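Local coordinates for protein putative oxidoreductase molybdopterin-binding subunit (Sulfolobus tokodaii, PDB 4ZOH) that probably serves as the molybdenum-bearing catalytic subunit of an iron-sulfur oxidoreductase of the xanthine dehydrogenase and aldehyde oxidase family, holding a pterin cytosine dinucleotide, at residues D153-L165 / Q617-L631. Numbering follows the deposited sequence.
Sequences DTLINQRVIASPL and QALLEGAFFDENGQL
The side chains of Gln158, on an edge strand, and Gln617, in the last turn of a helix, run antiparallel past one another, their amide planes about 40° apart, and carry most of the polar contact. Gln158 NE2 spends both hydrogens on the opposing backbone, giving one to Glu621 O (2.8 Å) and one to Gln617 O (2.9 Å), both acceptors lying near its amide plane. In return Gln617 NE2 donates to Gln158 OE1 at 3.0 Å and to Asn157 OD1 at 2.8 Å, meeting each oxygen from above its carbonyl plane. A water accepts from Asn157 ND2 and donates to Gln617 OE1, an oxygen that also accepts a hydrogen bond from Arg256 NE. The bend of Gln158 at chi2 (-69°) turns NE2 to the two carbonyl oxygens at the helix end; an alanine here would probably leave the Glu621 and Gln617 carbonyls without this shared donor and Gln617 NE2 with one acceptor fewer. Between backbones, Ala623 N donates to Arg159 O at 2.6 Å. Next to this bond Ala623 CB lies against Ile161 CD1 (3.7 Å), which also meets Leu631 CD2 tip to tip, while Val160 CG1 rests on Gln617 CG. The extended Arg159 chain brings CD to the edge of the Phe625 ring, 3.8 Å from CE2, and the Arg159 guanidinium forms a salt bridge through NH2 with Asp257. The contact thus ties strand 149-161, which pairs with strand 254-266 at the border of a five-stranded sheet, to the exit of helix 600-619, whose Gln617 and Ala618 also pack on helix 673-688, joining the two molybdopterin-binding regions.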
# COMPACT_ATOMS: atom_id res chain seq x y z
N ASP A 153 -19.61 13.47 52.59
CA ASP A 153 -18.48 14.19 51.99
C ASP A 153 -18.67 14.28 50.45
O ASP A 153 -19.65 13.79 49.91
CB ASP A 153 -17.14 13.47 52.33
CG ASP A 153 -16.01 14.42 52.50
OD1 ASP A 153 -15.15 14.15 53.36
OD2 ASP A 153 -16.00 15.48 51.84
N THR A 154 -17.74 14.94 49.79
CA THR A 154 -17.73 15.00 48.34
C THR A 154 -16.44 14.32 47.81
O THR A 154 -15.35 14.72 48.15
CB THR A 154 -17.87 16.48 47.91
OG1 THR A 154 -19.21 16.88 48.24
CG2 THR A 154 -17.60 16.67 46.42
N LEU A 155 -16.61 13.28 47.00
CA LEU A 155 -15.48 12.55 46.42
C LEU A 155 -15.36 12.91 44.96
O LEU A 155 -16.35 12.91 44.25
CB LEU A 155 -15.70 11.03 46.53
CG LEU A 155 -16.00 10.43 47.89
CD1 LEU A 155 -16.23 8.93 47.76
CD2 LEU A 155 -14.89 10.81 48.86
N ILE A 156 -14.13 13.18 44.52
CA ILE A 156 -13.83 13.46 43.18
C ILE A 156 -13.05 12.29 42.51
O ILE A 156 -12.08 11.73 43.08
CB ILE A 156 -13.00 14.72 43.11
CG1 ILE A 156 -13.78 15.87 43.76
CG2 ILE A 156 -12.55 14.95 41.65
CD1 ILE A 156 -13.22 17.25 43.48
N ASN A 157 -13.48 11.98 41.28
CA ASN A 157 -12.79 11.10 40.39
C ASN A 157 -12.41 11.96 39.22
O ASN A 157 -13.27 12.33 38.40
CB ASN A 157 -13.72 9.92 40.08
CG ASN A 157 -13.01 8.75 39.36
OD1 ASN A 157 -12.61 8.90 38.19
ND2 ASN A 157 -12.94 7.55 40.03
N GLN A 158 -11.15 12.36 39.18
CA GLN A 158 -10.75 13.47 38.33
C GLN A 158 -10.70 13.08 36.85
O GLN A 158 -10.69 11.88 36.51
CB GLN A 158 -9.38 14.03 38.77
CG GLN A 158 -8.10 13.29 38.28
CD GLN A 158 -7.83 11.89 38.87
OE1 GLN A 158 -8.71 11.15 39.29
NE2 GLN A 158 -6.55 11.50 38.84
N ARG A 159 -10.65 14.08 35.98
CA ARG A 159 -10.46 13.81 34.53
C ARG A 159 -9.06 13.17 34.25
O ARG A 159 -8.07 13.65 34.73
CB ARG A 159 -10.51 15.12 33.82
CG ARG A 159 -10.81 15.00 32.35
CD ARG A 159 -11.15 16.42 31.83
NE ARG A 159 -11.76 16.39 30.51
CZ ARG A 159 -13.01 16.05 30.26
NH1 ARG A 159 -13.46 16.00 29.00
NH2 ARG A 159 -13.83 15.70 31.25
N VAL A 160 -9.00 12.16 33.39
CA VAL A 160 -7.68 11.66 32.94
C VAL A 160 -7.68 11.58 31.41
O VAL A 160 -8.74 11.78 30.80
CB VAL A 160 -7.39 10.25 33.53
CG1 VAL A 160 -7.23 10.31 35.08
CG2 VAL A 160 -8.50 9.30 33.13
N ILE A 161 -6.53 11.24 30.80
CA ILE A 161 -6.43 11.14 29.37
C ILE A 161 -5.82 9.78 28.97
O ILE A 161 -4.73 9.44 29.44
CB ILE A 161 -5.56 12.29 28.85
CG1 ILE A 161 -6.21 13.64 29.25
CG2 ILE A 161 -5.41 12.21 27.31
CD1 ILE A 161 -5.23 14.83 29.09
N ALA A 162 -6.55 9.03 28.14
CA ALA A 162 -6.20 7.71 27.70
C ALA A 162 -4.72 7.54 27.31
O ALA A 162 -4.07 6.61 27.79
CB ALA A 162 -7.14 7.26 26.61
N SER A 163 -4.18 8.51 26.56
CA SER A 163 -2.77 8.56 26.19
C SER A 163 -2.21 7.22 25.62
O SER A 163 -1.13 6.82 26.03
CB SER A 163 -1.92 9.01 27.39
OG SER A 163 -2.50 10.07 28.09
N PRO A 164 -2.94 6.53 24.67
CA PRO A 164 -2.31 5.36 24.02
C PRO A 164 -1.02 5.83 23.36
O PRO A 164 -0.92 7.00 22.95
CB PRO A 164 -3.31 4.96 22.94
CG PRO A 164 -4.09 6.22 22.63
CD PRO A 164 -4.13 6.99 23.93
N LEU A 165 -0.02 4.94 23.26
CA LEU A 165 1.28 5.40 22.71
C LEU A 165 1.21 5.72 21.22
O LEU A 165 2.02 6.52 20.73
CB LEU A 165 2.32 4.29 22.89
CG LEU A 165 3.62 4.56 23.63
CD1 LEU A 165 4.47 3.58 22.85
CD2 LEU A 165 4.29 5.93 23.56
N GLN A 617 -3.86 6.74 37.98
CA GLN A 617 -4.98 7.69 38.24
C GLN A 617 -4.95 8.17 39.73
O GLN A 617 -4.99 9.42 40.01
CB GLN A 617 -6.36 7.05 37.92
CG GLN A 617 -7.50 8.08 38.17
CD GLN A 617 -8.91 7.70 37.83
OE1 GLN A 617 -9.27 6.54 37.50
NE2 GLN A 617 -9.78 8.71 37.94
N ALA A 618 -4.82 7.19 40.65
CA ALA A 618 -4.67 7.48 42.12
C ALA A 618 -3.46 8.35 42.42
O ALA A 618 -3.56 9.36 43.15
CB ALA A 618 -4.58 6.18 42.94
N LEU A 619 -2.35 8.04 41.78
CA LEU A 619 -1.06 8.64 42.22
C LEU A 619 -0.42 9.63 41.30
O LEU A 619 0.45 10.37 41.74
CB LEU A 619 -0.01 7.54 42.56
CG LEU A 619 -0.38 6.45 43.55
CD1 LEU A 619 0.81 5.44 43.60
CD2 LEU A 619 -0.73 7.12 44.92
N LEU A 620 -0.75 9.62 40.00
CA LEU A 620 0.07 10.45 39.08
C LEU A 620 -0.75 11.36 38.20
O LEU A 620 -0.45 12.54 38.12
CB LEU A 620 0.98 9.58 38.17
CG LEU A 620 2.15 8.77 38.79
CD1 LEU A 620 2.56 7.61 37.88
CD2 LEU A 620 3.32 9.71 38.98
N GLU A 621 -1.73 10.78 37.53
CA GLU A 621 -2.36 11.45 36.40
C GLU A 621 -3.47 12.42 36.81
O GLU A 621 -4.07 12.24 37.85
CB GLU A 621 -2.94 10.36 35.50
CG GLU A 621 -1.79 9.77 34.65
CD GLU A 621 -2.20 8.56 33.85
OE1 GLU A 621 -3.34 8.48 33.38
OE2 GLU A 621 -1.39 7.60 33.74
N GLY A 622 -3.74 13.42 35.95
CA GLY A 622 -4.94 14.27 36.02
C GLY A 622 -5.01 15.29 34.92
O GLY A 622 -4.02 15.93 34.55
N ALA A 623 -6.19 15.45 34.36
CA ALA A 623 -6.28 16.45 33.29
C ALA A 623 -6.95 17.70 33.92
O ALA A 623 -8.14 17.66 34.27
CB ALA A 623 -7.06 15.87 32.09
N PHE A 624 -6.19 18.78 34.07
CA PHE A 624 -6.67 20.00 34.60
C PHE A 624 -6.50 21.20 33.64
O PHE A 624 -5.51 21.28 32.90
CB PHE A 624 -5.99 20.30 35.97
CG PHE A 624 -6.15 19.17 36.97
CD1 PHE A 624 -7.46 18.80 37.47
CD2 PHE A 624 -5.02 18.42 37.42
CE1 PHE A 624 -7.63 17.71 38.38
CE2 PHE A 624 -5.19 17.35 38.33
CZ PHE A 624 -6.49 16.99 38.79
N PHE A 625 -7.45 22.15 33.75
CA PHE A 625 -7.52 23.35 32.89
C PHE A 625 -7.22 24.60 33.65
O PHE A 625 -7.60 24.73 34.79
CB PHE A 625 -8.91 23.46 32.29
CG PHE A 625 -9.28 22.26 31.48
CD1 PHE A 625 -8.96 22.21 30.11
CD2 PHE A 625 -9.92 21.16 32.08
CE1 PHE A 625 -9.32 21.10 29.35
CE2 PHE A 625 -10.23 20.03 31.31
CZ PHE A 625 -9.92 20.00 29.95
N ASP A 626 -6.51 25.53 33.07
CA ASP A 626 -6.42 26.80 33.75
C ASP A 626 -7.79 27.55 33.55
O ASP A 626 -8.74 27.05 32.88
CB ASP A 626 -5.24 27.58 33.21
CG ASP A 626 -5.49 28.07 31.77
OD1 ASP A 626 -6.64 28.02 31.27
OD2 ASP A 626 -4.55 28.51 31.13
N GLU A 627 -7.93 28.72 34.15
CA GLU A 627 -9.22 29.37 34.15
C GLU A 627 -9.57 30.02 32.77
O GLU A 627 -10.72 30.37 32.55
CB GLU A 627 -9.32 30.36 35.30
CG GLU A 627 -8.90 31.75 34.89
CD GLU A 627 -7.90 32.35 35.84
OE1 GLU A 627 -8.08 32.18 37.07
OE2 GLU A 627 -6.95 33.00 35.33
N ASN A 628 -8.61 30.13 31.86
CA ASN A 628 -8.88 30.35 30.42
C ASN A 628 -9.32 29.11 29.64
O ASN A 628 -9.29 29.13 28.40
CB ASN A 628 -7.64 30.87 29.76
CG ASN A 628 -7.16 32.15 30.37
OD1 ASN A 628 -7.96 32.98 30.70
ND2 ASN A 628 -5.87 32.31 30.51
N GLY A 629 -9.62 28.00 30.33
CA GLY A 629 -10.02 26.73 29.69
C GLY A 629 -8.91 26.06 28.86
O GLY A 629 -9.24 25.30 27.96
N GLN A 630 -7.62 26.38 29.12
CA GLN A 630 -6.45 25.71 28.51
C GLN A 630 -6.03 24.53 29.38
O GLN A 630 -5.76 24.67 30.58
CB GLN A 630 -5.19 26.59 28.40
CG GLN A 630 -5.34 28.05 28.02
CD GLN A 630 -5.72 28.23 26.60
OE1 GLN A 630 -6.89 28.10 26.22
NE2 GLN A 630 -4.75 28.58 25.79
N LEU A 631 -5.94 23.37 28.74
CA LEU A 631 -5.43 22.17 29.38
C LEU A 631 -3.98 22.43 29.81
O LEU A 631 -3.16 22.87 29.01
CB LEU A 631 -5.55 20.99 28.41
CG LEU A 631 -4.93 19.66 28.82
CD1 LEU A 631 -5.58 19.17 30.14
CD2 LEU A 631 -5.12 18.64 27.67
O HOH W 1 -11.12 5.60 39.16